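Side-chain contacts in glyoxalase-related enzyme (Fulvimarina pelagi, PDB 3BQX), which is of unknown function but belongs to the glyoxalase-like VOC superfamily, whose characterised members are largely metal-dependent enzymes or small-molecule-binding proteins: residues 127-130 and 136-139; 73-78 and 84-89; 25-30 and 121-126; 39-44 and 48-53. All coordinates share one frame; numbering follows the deposited sequence.

How the interactions relate
Interactions 2, 3 and 4 are buried, whereas interaction 1 lies near the surface, about 17 Å (centre to centre) from the middle of the chain. Interactions 2 and 3 share one sheet: strands 71-76 and 120-125 are neighbours in it, and their contact centres are about 4 Å apart. Their chemistry is apolar and aromatic, with no hydrogen bond across either contact. Interaction 4 belongs to the other four-stranded sheet and combines backbone pairing with a water bridge; W29 of interaction 3 packs on its M43 and L48. Interaction 1 pairs two short segments near the C-terminus by one backbone bond and an indole contact. All four touch the second subunit.

Interaction 1 (127-130 and 136-139); sequences PVWP and SVTF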
loop_
_atom_site.group_PDB
_atom_site.type_symbol
_atom_site.label_atom_id
_atom_site.label_comp_id
_atom_site.label_asym_id
_atom_site.label_seq_id
_atom_site.Cartn_x
_atom_site.Cartn_y
_atom_site.Cartn_z
ATOM N N PRO A 127 -14.376 -9.973 11.084
ATOM C CA PRO A 127 -14.519 -11.431 11.087
ATOM C C PRO A 127 -14.981 -12.080 9.783
ATOM O O PRO A 127 -14.844 -13.291 9.611
ATOM C CB PRO A 127 -15.504 -11.668 12.226
ATOM C CG PRO A 127 -16.395 -10.479 12.127
ATOM C CD PRO A 127 -15.399 -9.348 11.943
ATOM N N VAL A 128 -15.524 -11.285 8.868
ATOM C CA VAL A 128 -16.006 -11.821 7.605
ATOM C C VAL A 128 -14.883 -12.212 6.646
ATOM O O VAL A 128 -15.038 -13.139 5.852
ATOM C CB VAL A 128 -16.950 -10.816 6.909
ATOM C CG1 VAL A 128 -17.493 -11.411 5.623
ATOM C CG2 VAL A 128 -18.096 -10.450 7.847
ATOM N N TRP A 129 -13.753 -11.513 6.725
ATOM C CA TRP A 129 -12.608 -11.796 5.853
ATOM C C TRP A 129 -11.592 -12.708 6.544
ATOM O O TRP A 129 -10.967 -12.329 7.536
ATOM C CB TRP A 129 -11.912 -10.494 5.451
ATOM C CG TRP A 129 -12.740 -9.557 4.627
ATOM C CD1 TRP A 129 -14.096 -9.584 4.452
ATOM C CD2 TRP A 129 -12.267 -8.404 3.923
ATOM N NE1 TRP A 129 -14.495 -8.511 3.683
ATOM C CE2 TRP A 129 -13.392 -7.772 3.347
ATOM C CE3 TRP A 129 -10.997 -7.843 3.722
ATOM C CZ2 TRP A 129 -13.286 -6.604 2.586
ATOM C CZ3 TRP A 129 -10.893 -6.680 2.961
ATOM C CH2 TRP A 129 -12.033 -6.076 2.404
ATOM N N PRO A 130 -11.408 -13.924 6.018
ATOM C CA PRO A 130 -10.461 -14.882 6.599
ATOM C C PRO A 130 -9.006 -14.405 6.615
ATOM O O PRO A 130 -8.533 -13.778 5.662
ATOM C CB PRO A 130 -10.641 -16.118 5.718
ATOM C CG PRO A 130 -12.062 -16.016 5.272
ATOM C CD PRO A 130 -12.195 -14.551 4.943
ATOM N N SER A 136 -2.049 -13.507 4.934
ATOM C CA SER A 136 -2.944 -13.718 3.799
ATOM C C SER A 136 -4.410 -13.453 4.120
ATOM O O SER A 136 -5.113 -14.312 4.661
ATOM C CB SER A 136 -2.795 -15.140 3.253
ATOM O OG SER A 136 -3.243 -16.098 4.198
ATOM N N VAL A 137 -4.859 -12.249 3.787
ATOM C CA VAL A 137 -6.239 -11.846 4.004
ATOM C C VAL A 137 -6.998 -11.989 2.688
ATOM O O VAL A 137 -6.519 -11.573 1.626
ATOM C CB VAL A 137 -6.320 -10.377 4.491
ATOM C CG1 VAL A 137 -7.768 -9.929 4.582
ATOM C CG2 VAL A 137 -5.626 -10.245 5.844
ATOM N N THR A 138 -8.181 -12.587 2.747
ATOM C CA THR A 138 -8.972 -12.766 1.544
ATOM C C THR A 138 -10.375 -12.209 1.717
ATOM O O THR A 138 -11.017 -12.410 2.752
ATOM C CB THR A 138 -9.073 -14.255 1.159
ATOM O OG1 THR A 138 -9.581 -15.000 2.269
ATOM C CG2 THR A 138 -7.707 -14.801 0.784
ATOM N N PHE A 139 -10.836 -11.484 0.708
ATOM C CA PHE A 139 -12.173 -10.921 0.739
ATOM C C PHE A 139 -13.188 -12.056 0.724
ATOM O O PHE A 139 -12.992 -13.070 0.055
ATOM C CB PHE A 139 -12.424 -10.042 -0.486
ATOM C CG PHE A 139 -13.848 -9.575 -0.607
ATOM C CD1 PHE A 139 -14.266 -8.410 0.020
ATOM C CD2 PHE A 139 -14.789 -10.336 -1.302
ATOM C CE1 PHE A 139 -15.596 -8.004 -0.038
ATOM C CE2 PHE A 139 -16.127 -9.933 -1.362
ATOM C CZ PHE A 139 -16.523 -8.768 -0.728
#
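W129 and P130 pass F139 and T138 closely enough for a short antiparallel pairing, with the CA atoms of W129 and F139 5.2 Å apart and T138 N donating a hydrogen bond to P130 O (3.2 Å, N-H...O angle 160°). The same carbonyl takes a second, weaker approach, a CA-H...O contact in which V137 CA lies 3.4 Å from P130 O.

The indole of W129 carries most of the side-chain contact. Its CG stands anti to the carbonyl carbon of W129 (chi1 -64°), and the ring presents one face to F139. Over that face sits the backbone of F139: its CA is 4.1 Å from the centroid of the five-membered ring and close to the ring normal, a well-centred CH-pi contact. On the same side the phenyl ring dips toward the rim of the indole, where F139 CD1 comes within 3.3 Å of W129 CZ2. The two ring planes stand oblique, at 65°. V137 approaches differently, its CG1 meeting the indole edge 3.9 Å from W129 CE3. Beside them, P130 CD rests 3.3 Å from T138 O.

In the second subunit, F40 meets the W129 ring edge-to-face, while the side-chain amide of Q42 bonds F139 N and V137 O. The bond from T138 to P130 extends the pairing of strands 131-132 and 135-137, an arrangement typical of a small antiparallel beta hairpin, here near the C-terminus at the subunit interface.

Interaction 2 (73-78 and 84-89); sequences LAHNVR and APLMER
L86 meets both H75 and V77 through a single methyl, CD2, which makes this a small contact: only 80 Å² is buried, both sides summed. The tighter half is at the imidazole, where L86 CD2 lies 3.6 Å from H75 ND1 and 3.8 Å from H75 CE1. It approaches obliquely, the leucine coming in roughly perpendicular to the histidine side chain. H75 has CG anti to its backbone N (chi1 176°), which extends the ring from the strand toward the helix. Buried under the leucine methyl, ND1 has no hydrogen-bond partner in the model, whereas NE2 bonds L3 O of the second subunit. The ring of F27 also meets the imidazole.

Strand 71-76 is followed by helix 83-92 and then strands 96-102, 109-114 and 120-125, the beta-alpha-beta-beta-beta order characteristic of the VOC fold, and the contact lies between sheet and helix. Its looser half is at V77, whose CG1 is 4.1 Å from L86 CD2, V77 and L86 running antiparallel past one another; their CA atoms are still 9.1 Å apart. On the solvent side of the helix, R89 is exposed and folds back along it, with L86 CA 3.6 Å above the guanidinium plane, toward its rim.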
loop_
_atom_site.group_PDB
_atom_site.type_symbol
_atom_site.label_atom_id
_atom_site.label_comp_id
_atom_site.label_asym_id
_atom_site.label_seq_id
_atom_site.Cartn_x
_atom_site.Cartn_y
_atom_site.Cartn_z
ATOM N N LEU A 73 -3.755 2.230 4.980
ATOM C CA LEU A 73 -3.349 0.827 5.029
ATOM C C LEU A 73 -4.045 0.206 6.229
ATOM O O LEU A 73 -4.019 0.766 7.317
ATOM C CB LEU A 73 -1.836 0.702 5.210
ATOM C CG LEU A 73 -1.003 1.359 4.111
ATOM C CD1 LEU A 73 0.464 1.200 4.430
ATOM C CD2 LEU A 73 -1.332 0.728 2.763
ATOM N N ALA A 74 -4.657 -0.956 6.051
ATOM C CA ALA A 74 -5.350 -1.595 7.157
ATOM C C ALA A 74 -4.607 -2.820 7.659
ATOM O O ALA A 74 -3.989 -3.547 6.877
ATOM C CB ALA A 74 -6.763 -1.989 6.726
ATOM N N HIS A 75 -4.649 -3.016 8.975
ATOM C CA HIS A 75 -4.061 -4.176 9.630
ATOM C C HIS A 75 -5.252 -4.811 10.336
ATOM O O HIS A 75 -5.885 -4.171 11.175
ATOM C CB HIS A 75 -3.002 -3.772 10.664
ATOM C CG HIS A 75 -2.434 -4.933 11.424
ATOM N ND1 HIS A 75 -2.907 -5.331 12.657
ATOM C CD2 HIS A 75 -1.463 -5.817 11.093
ATOM C CE1 HIS A 75 -2.252 -6.409 13.052
ATOM N NE2 HIS A 75 -1.371 -6.724 12.119
ATOM N N ASN A 76 -5.577 -6.047 9.974
ATOM C CA ASN A 76 -6.710 -6.755 10.567
ATOM C C ASN A 76 -6.285 -7.710 11.678
ATOM O O ASN A 76 -5.360 -8.503 11.513
ATOM C CB ASN A 76 -7.469 -7.517 9.478
ATOM C CG ASN A 76 -8.306 -6.604 8.599
ATOM O OD1 ASN A 76 -8.087 -5.389 8.558
ATOM N ND2 ASN A 76 -9.264 -7.187 7.885
ATOM N N VAL A 77 -6.983 -7.633 12.806
ATOM C CA VAL A 77 -6.678 -8.467 13.967
ATOM C C VAL A 77 -7.619 -9.659 14.088
ATOM O O VAL A 77 -8.691 -9.677 13.484
ATOM C CB VAL A 77 -6.728 -7.627 15.260
ATOM C CG1 VAL A 77 -5.736 -6.474 15.152
ATOM C CG2 VAL A 77 -8.135 -7.094 15.482
ATOM N N ARG A 78 -7.224 -10.647 14.891
ATOM C CA ARG A 78 -8.018 -11.864 15.051
ATOM C C ARG A 78 -9.136 -11.835 16.097
ATOM O O ARG A 78 -9.887 -12.802 16.219
ATOM C CB ARG A 78 -7.087 -13.052 15.322
ATOM C CG ARG A 78 -6.138 -13.363 14.169
ATOM C CD ARG A 78 -5.324 -14.618 14.447
ATOM N NE ARG A 78 -4.337 -14.892 13.403
ATOM C CZ ARG A 78 -4.631 -15.343 12.187
ATOM N NH1 ARG A 78 -5.891 -15.580 11.845
ATOM N NH2 ARG A 78 -3.659 -15.560 11.311
ATOM N N ALA A 84 -8.303 -2.055 20.286
ATOM C CA ALA A 84 -7.946 -0.996 21.222
ATOM C C ALA A 84 -6.510 -1.070 21.749
ATOM O O ALA A 84 -5.782 -0.077 21.714
ATOM C CB ALA A 84 -8.930 -0.981 22.391
ATOM N N PRO A 85 -6.090 -2.241 22.263
ATOM C CA PRO A 85 -4.726 -2.381 22.787
ATOM C C PRO A 85 -3.639 -2.048 21.764
ATOM O O PRO A 85 -2.694 -1.322 22.069
ATOM C CB PRO A 85 -4.674 -3.840 23.228
ATOM C CG PRO A 85 -6.079 -4.103 23.655
ATOM C CD PRO A 85 -6.882 -3.449 22.552
ATOM N N LEU A 86 -3.778 -2.582 20.554
ATOM C CA LEU A 86 -2.796 -2.326 19.507
ATOM C C LEU A 86 -2.726 -0.834 19.197
ATOM O O LEU A 86 -1.643 -0.269 19.070
ATOM C CB LEU A 86 -3.144 -3.121 18.243
ATOM C CG LEU A 86 -2.275 -2.852 17.005
ATOM C CD1 LEU A 86 -0.795 -2.909 17.369
ATOM C CD2 LEU A 86 -2.600 -3.872 15.923
HETATM N N MSE A 87 -3.884 -0.189 19.085
HETATM C CA MSE A 87 -3.911 1.238 18.809
HETATM C C MSE A 87 -3.194 2.041 19.891
HETATM O O MSE A 87 -2.505 3.013 19.587
HETATM C CB MSE A 87 -5.353 1.723 18.664
HETATM C CG MSE A 87 -5.971 1.354 17.327
HETATM SE SE MSE A 87 -7.820 1.872 17.188
HETATM C CE MSE A 87 -7.639 3.791 17.371
ATOM N N GLU A 88 -3.360 1.637 21.148
ATOM C CA GLU A 88 -2.695 2.326 22.250
ATOM C C GLU A 88 -1.183 2.200 22.091
ATOM O O GLU A 88 -0.443 3.151 22.339
ATOM C CB GLU A 88 -3.111 1.730 23.598
ATOM C CG GLU A 88 -4.594 1.838 23.911
ATOM C CD GLU A 88 -4.931 1.339 25.303
ATOM O OE1 GLU A 88 -4.498 0.222 25.660
ATOM O OE2 GLU A 88 -5.636 2.062 26.040
ATOM N N ARG A 89 -0.731 1.018 21.675
ATOM C CA ARG A 89 0.692 0.772 21.481
ATOM C C ARG A 89 1.236 1.623 20.336
ATOM O O ARG A 89 2.353 2.133 20.407
ATOM C CB ARG A 89 0.947 -0.716 21.201
ATOM C CG ARG A 89 0.615 -1.636 22.375
ATOM C CD ARG A 89 1.306 -2.993 22.252
ATOM N NE ARG A 89 0.714 -3.855 21.231
ATOM C CZ ARG A 89 -0.439 -4.503 21.370
ATOM N NH1 ARG A 89 -1.137 -4.391 22.495
ATOM N NH2 ARG A 89 -0.891 -5.273 20.390
#

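Interaction 3 (25-30 and 121-126); sequences EGFGWA and WEIAFN
The contact of F27 and W29 with W121 and I123 is a buried aromatic cluster between the end of helix 16-26 and strand 120-125. In the VOC fold, built from paired beta-alpha-beta-beta-beta modules, it joins the end of that helix and the loop after it to the sheet holding strands 71-76 and 120-125. The segments are 91 residues apart in sequence, and their nearest CA atoms, those of F27 and I123, are 10.6 Å apart, so the gap is bridged entirely by side chains.

W121 is the receiver. F27 turns its ring edge to one face of the indole: CE1 stands 3.8 Å above the plane over its centre, and CZ comes within 3.7 Å of W121 CE3. With the planes at 63° this is an edge-to-face pair. W29 addresses the same face nearer its rim, as an offset edge-to-face pair with planes at 70°; its CG is anti to the carbonyl carbon (chi1 -58°), which sends the ring toward the strand. W29 CH2 reaches W121 CH2 at 3.7 Å, and that W121 atom lies in the plane of the W29 ring. F27 and W29 also pack on each other, with F27 CB 3.3 Å above the centre of the W29 ring.

Between them, G28 is the first residue to leave helical angles, with positive phi, and W29 follows it. H75 touches W29 from strand 71-76, and L90 of helix 83-92 packs on F27 and I123. The polar edge of W121 is held by a hydrogen bond between NE1 and Y23 OH. The same F27 CZ that touches the indole also lies 3.9 Å from the terminal methyl of I123, CD1.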
loop_
_atom_site.group_PDB
_atom_site.type_symbol
_atom_site.label_atom_id
_atom_site.label_comp_id
_atom_site.label_asym_id
_atom_site.label_seq_id
_atom_site.Cartn_x
_atom_site.Cartn_y
_atom_site.Cartn_z
ATOM N N GLU A 25 8.411 -0.575 17.775
ATOM C CA GLU A 25 7.837 -0.555 19.118
ATOM C C GLU A 25 6.314 -0.495 19.115
ATOM O O GLU A 25 5.665 -0.955 20.058
ATOM C CB GLU A 25 8.396 0.628 19.910
ATOM C CG GLU A 25 9.886 0.526 20.196
ATOM C CD GLU A 25 10.422 1.734 20.942
ATOM O OE1 GLU A 25 9.869 2.064 22.012
ATOM O OE2 GLU A 25 11.398 2.349 20.460
ATOM N N GLY A 26 5.746 0.075 18.057
ATOM C CA GLY A 26 4.301 0.174 17.962
ATOM C C GLY A 26 3.680 -1.104 17.430
ATOM O O GLY A 26 2.892 -1.750 18.119
ATOM N N PHE A 27 4.039 -1.485 16.206
ATOM C CA PHE A 27 3.494 -2.701 15.606
ATOM C C PHE A 27 4.203 -3.979 16.043
ATOM O O PHE A 27 3.635 -5.066 15.953
ATOM C CB PHE A 27 3.548 -2.621 14.076
ATOM C CG PHE A 27 2.301 -2.062 13.441
ATOM C CD1 PHE A 27 2.355 -0.891 12.693
ATOM C CD2 PHE A 27 1.083 -2.723 13.564
ATOM C CE1 PHE A 27 1.211 -0.386 12.075
ATOM C CE2 PHE A 27 -0.069 -2.230 12.950
ATOM C CZ PHE A 27 -0.001 -1.058 12.202
ATOM N N GLY A 28 5.443 -3.847 16.505
ATOM C CA GLY A 28 6.195 -5.016 16.927
ATOM C C GLY A 28 6.846 -5.720 15.749
ATOM O O GLY A 28 7.162 -6.906 15.822
ATOM N N TRP A 29 7.050 -4.986 14.660
ATOM C CA TRP A 29 7.659 -5.558 13.464
ATOM C C TRP A 29 9.170 -5.380 13.451
ATOM O O TRP A 29 9.707 -4.429 14.017
ATOM C CB TRP A 29 7.049 -4.924 12.213
ATOM C CG TRP A 29 5.563 -5.087 12.138
ATOM C CD1 TRP A 29 4.800 -5.970 12.845
ATOM C CD2 TRP A 29 4.657 -4.374 11.282
ATOM N NE1 TRP A 29 3.479 -5.857 12.486
ATOM C CE2 TRP A 29 3.362 -4.883 11.529
ATOM C CE3 TRP A 29 4.813 -3.354 10.331
ATOM C CZ2 TRP A 29 2.230 -4.407 10.866
ATOM C CZ3 TRP A 29 3.679 -2.881 9.667
ATOM C CH2 TRP A 29 2.408 -3.408 9.941
ATOM N N ALA A 30 9.859 -6.312 12.804
ATOM C CA ALA A 30 11.307 -6.254 12.722
ATOM C C ALA A 30 11.723 -6.156 11.262
ATOM O O ALA A 30 11.149 -6.811 10.396
ATOM C CB ALA A 30 11.921 -7.487 13.371
ATOM N N TRP A 121 -3.164 4.472 9.115
ATOM C CA TRP A 121 -3.336 3.052 9.349
ATOM C C TRP A 121 -4.689 2.791 9.976
ATOM O O TRP A 121 -5.097 3.487 10.912
ATOM C CB TRP A 121 -2.270 2.503 10.302
ATOM C CG TRP A 121 -0.968 2.227 9.658
ATOM C CD1 TRP A 121 0.072 3.093 9.508
ATOM C CD2 TRP A 121 -0.573 1.005 9.026
ATOM N NE1 TRP A 121 1.099 2.489 8.814
ATOM C CE2 TRP A 121 0.726 1.206 8.511
ATOM C CE3 TRP A 121 -1.190 -0.242 8.847
ATOM C CZ2 TRP A 121 1.422 0.208 7.824
ATOM C CZ3 TRP A 121 -0.490 -1.238 8.157
ATOM C CH2 TRP A 121 0.797 -1.003 7.660
ATOM N N GLU A 122 -5.402 1.805 9.453
ATOM C CA GLU A 122 -6.670 1.412 10.032
ATOM C C GLU A 122 -6.381 0.135 10.808
ATOM O O GLU A 122 -5.734 -0.769 10.284
ATOM C CB GLU A 122 -7.718 1.104 8.959
ATOM C CG GLU A 122 -8.988 0.475 9.546
ATOM C CD GLU A 122 -10.017 0.132 8.495
ATOM O OE1 GLU A 122 -9.631 -0.011 7.317
ATOM O OE2 GLU A 122 -11.209 -0.016 8.850
ATOM N N ILE A 123 -6.809 0.078 12.065
ATOM C CA ILE A 123 -6.642 -1.129 12.860
ATOM C C ILE A 123 -8.067 -1.638 12.929
ATOM O O ILE A 123 -8.947 -0.972 13.474
ATOM C CB ILE A 123 -6.097 -0.837 14.268
ATOM C CG1 ILE A 123 -4.760 -0.093 14.161
ATOM C CG2 ILE A 123 -5.926 -2.138 15.033
ATOM C CD1 ILE A 123 -3.710 -0.798 13.317
ATOM N N ALA A 124 -8.302 -2.815 12.370
ATOM C CA ALA A 124 -9.655 -3.329 12.309
ATOM C C ALA A 124 -9.858 -4.790 12.630
ATOM O O ALA A 124 -8.966 -5.619 12.456
ATOM C CB ALA A 124 -10.225 -3.053 10.914
ATOM N N PHE A 125 -11.064 -5.081 13.103
ATOM C CA PHE A 125 -11.493 -6.438 13.379
ATOM C C PHE A 125 -12.652 -6.650 12.409
ATOM O O PHE A 125 -13.696 -6.015 12.542
ATOM C CB PHE A 125 -11.993 -6.600 14.816
ATOM C CG PHE A 125 -12.693 -7.909 15.062
ATOM C CD1 PHE A 125 -12.022 -9.116 14.886
ATOM C CD2 PHE A 125 -14.034 -7.937 15.433
ATOM C CE1 PHE A 125 -12.678 -10.334 15.071
ATOM C CE2 PHE A 125 -14.699 -9.148 15.622
ATOM C CZ PHE A 125 -14.021 -10.347 15.441
ATOM N N ASN A 126 -12.445 -7.497 11.406
ATOM C CA ASN A 126 -13.477 -7.799 10.419
ATOM C C ASN A 126 -13.513 -9.317 10.293
ATOM O O ASN A 126 -12.790 -9.906 9.489
ATOM C CB ASN A 126 -13.133 -7.180 9.064
ATOM C CG ASN A 126 -14.280 -7.279 8.079
ATOM O OD1 ASN A 126 -15.023 -8.261 8.074
ATOM N ND2 ASN A 126 -14.425 -6.267 7.231
#

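Interaction 4 (39-44 and 48-53); sequences IFYQMN and LATWLV
Y41 and L48 lie side by side on one face of an antiparallel hairpin, sharing a hydrogen-bonded pair in which Y41 N donates to L48 O at 2.8 Å. Y41 keeps its ring beside its backbone N (chi1 -59°), while L48 CG stands anti to its own N (chi1 168°); with these torsions the two side chains point the same way, and Y41 CD2 meets L48 CD2 at 4.1 Å. M43, a selenomethionine bent at both chi2 and chi3, curls over the leucine, with M43 CG 3.7 Å from L48 CB.

I39 and T50 form the second hydrogen-bonded pair. T50 OG1, lying between its backbone N and carbonyl carbon (chi1 58°), comes 3.4 Å from I39 CB. One water links the polar ends on this face: its O is 2.7 Å from Y41 OH and 2.8 Å from T50 OG1. On the reverse face, at the non-hydrogen-bonded pair, F40 turns its ring edge to A49, with F40 CD1 3.3 Å from A49 CB.

In the four-stranded sheet, strand 47-52 lies between strands 8-13 and 38-42, and strand 38-42 between strands 47-52 and 33-34, while helix 16-26 packs through S19 and A20 on T50 and I39.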
loop_
_atom_site.group_PDB
_atom_site.type_symbol
_atom_site.label_atom_id
_atom_site.label_comp_id
_atom_site.label_asym_id
_atom_site.label_seq_id
_atom_site.Cartn_x
_atom_site.Cartn_y
_atom_site.Cartn_z
ATOM N N ILE A 39 14.296 1.172 4.961
ATOM C CA ILE A 39 14.045 0.014 5.803
ATOM C C ILE A 39 13.004 -0.853 5.105
ATOM O O ILE A 39 12.013 -0.336 4.582
ATOM C CB ILE A 39 13.502 0.404 7.196
ATOM C CG1 ILE A 39 14.554 1.220 7.950
ATOM C CG2 ILE A 39 13.132 -0.851 7.980
ATOM C CD1 ILE A 39 14.093 1.730 9.300
ATOM N N PHE A 40 13.250 -2.159 5.068
ATOM C CA PHE A 40 12.316 -3.105 4.465
ATOM C C PHE A 40 11.804 -4.063 5.529
ATOM O O PHE A 40 12.582 -4.554 6.357
ATOM C CB PHE A 40 12.977 -3.978 3.386
ATOM C CG PHE A 40 13.374 -3.244 2.133
ATOM C CD1 PHE A 40 12.502 -2.374 1.500
ATOM C CD2 PHE A 40 14.614 -3.480 1.553
ATOM C CE1 PHE A 40 12.858 -1.747 0.302
ATOM C CE2 PHE A 40 14.977 -2.858 0.357
ATOM C CZ PHE A 40 14.095 -1.992 -0.267
ATOM N N TYR A 41 10.502 -4.328 5.505
ATOM C CA TYR A 41 9.881 -5.278 6.423
ATOM C C TYR A 41 9.216 -6.340 5.548
ATOM O O TYR A 41 8.515 -6.005 4.593
ATOM C CB TYR A 41 8.789 -4.610 7.269
ATOM C CG TYR A 41 9.241 -3.451 8.133
ATOM C CD1 TYR A 41 9.682 -3.655 9.442
ATOM C CD2 TYR A 41 9.222 -2.150 7.642
ATOM C CE1 TYR A 41 10.090 -2.585 10.239
ATOM C CE2 TYR A 41 9.628 -1.077 8.425
ATOM C CZ TYR A 41 10.061 -1.302 9.722
ATOM O OH TYR A 41 10.483 -0.237 10.481
ATOM N N GLN A 42 9.440 -7.618 5.845
ATOM C CA GLN A 42 8.804 -8.674 5.069
ATOM C C GLN A 42 7.375 -8.843 5.566
ATOM O O GLN A 42 7.150 -9.131 6.746
ATOM C CB GLN A 42 9.555 -9.999 5.217
ATOM C CG GLN A 42 8.919 -11.128 4.400
ATOM C CD GLN A 42 8.967 -10.867 2.904
ATOM O OE1 GLN A 42 10.043 -10.744 2.328
ATOM N NE2 GLN A 42 7.800 -10.770 2.273
HETATM N N MSE A 43 6.411 -8.670 4.669
HETATM C CA MSE A 43 5.006 -8.780 5.030
HETATM C C MSE A 43 4.346 -10.039 4.468
HETATM O O MSE A 43 5.028 -10.965 4.013
HETATM C CB MSE A 43 4.258 -7.531 4.558
HETATM C CG MSE A 43 4.969 -6.216 4.963
HETATM SE SE MSE A 43 5.140 -5.837 6.866
HETATM C CE MSE A 43 3.313 -5.347 7.159
ATOM N N ASN A 44 3.017 -10.062 4.490
ATOM C CA ASN A 44 2.221 -11.196 4.022
ATOM C C ASN A 44 2.059 -11.248 2.507
ATOM O O ASN A 44 0.970 -11.037 1.975
ATOM C CB ASN A 44 0.840 -11.167 4.695
ATOM C CG ASN A 44 0.150 -9.814 4.562
ATOM O OD1 ASN A 44 0.740 -8.781 4.865
ATOM N ND2 ASN A 44 -1.099 -9.820 4.118
ATOM N N LEU A 48 7.147 -4.122 2.780
ATOM C CA LEU A 48 6.796 -2.757 3.149
ATOM C C LEU A 48 8.126 -2.025 3.270
ATOM O O LEU A 48 9.031 -2.485 3.975
ATOM C CB LEU A 48 6.061 -2.708 4.498
ATOM C CG LEU A 48 5.907 -1.303 5.108
ATOM C CD1 LEU A 48 4.956 -0.468 4.262
ATOM C CD2 LEU A 48 5.371 -1.407 6.530
ATOM N N ALA A 49 8.261 -0.910 2.565
ATOM C CA ALA A 49 9.483 -0.127 2.619
ATOM C C ALA A 49 9.195 1.278 3.103
ATOM O O ALA A 49 8.170 1.858 2.751
ATOM C CB ALA A 49 10.119 -0.059 1.239
ATOM N N THR A 50 10.086 1.805 3.940
ATOM C CA THR A 50 9.984 3.186 4.420
ATOM C C THR A 50 11.300 3.809 3.949
ATOM O O THR A 50 12.373 3.494 4.462
ATOM C CB THR A 50 9.830 3.263 5.953
ATOM O OG1 THR A 50 10.938 2.617 6.595
ATOM C CG2 THR A 50 8.544 2.589 6.379
ATOM N N TRP A 51 11.193 4.671 2.943
ATOM C CA TRP A 51 12.327 5.307 2.281
ATOM C C TRP A 51 12.319 6.815 2.506
ATOM O O TRP A 51 11.265 7.437 2.420
ATOM C CB TRP A 51 12.181 5.013 0.787
ATOM C CG TRP A 51 13.395 5.092 -0.055
ATOM C CD1 TRP A 51 14.688 5.245 0.360
ATOM C CD2 TRP A 51 13.444 4.915 -1.474
ATOM N NE1 TRP A 51 15.540 5.164 -0.720
ATOM C CE2 TRP A 51 14.801 4.962 -1.856
ATOM C CE3 TRP A 51 12.468 4.716 -2.462
ATOM C CZ2 TRP A 51 15.212 4.816 -3.183
ATOM C CZ3 TRP A 51 12.878 4.569 -3.784
ATOM C CH2 TRP A 51 14.239 4.618 -4.130
ATOM N N LEU A 52 13.481 7.407 2.789
ATOM C CA LEU A 52 13.532 8.856 2.973
ATOM C C LEU A 52 12.933 9.493 1.721
ATOM O O LEU A 52 13.284 9.120 0.605
ATOM C CB LEU A 52 14.977 9.332 3.155
ATOM C CG LEU A 52 15.627 8.937 4.483
ATOM C CD1 LEU A 52 17.068 9.420 4.510
ATOM C CD2 LEU A 52 14.836 9.538 5.637
ATOM N N VAL A 53 12.036 10.456 1.917
ATOM C CA VAL A 53 11.353 11.116 0.807
ATOM C C VAL A 53 12.262 11.648 -0.297
ATOM O O VAL A 53 11.947 11.503 -1.476
ATOM C CB VAL A 53 10.472 12.278 1.305
ATOM C CG1 VAL A 53 9.606 12.798 0.164
ATOM C CG2 VAL A 53 9.607 11.819 2.456
HETATM O O HOH W 1 10.403 2.260 9.355
#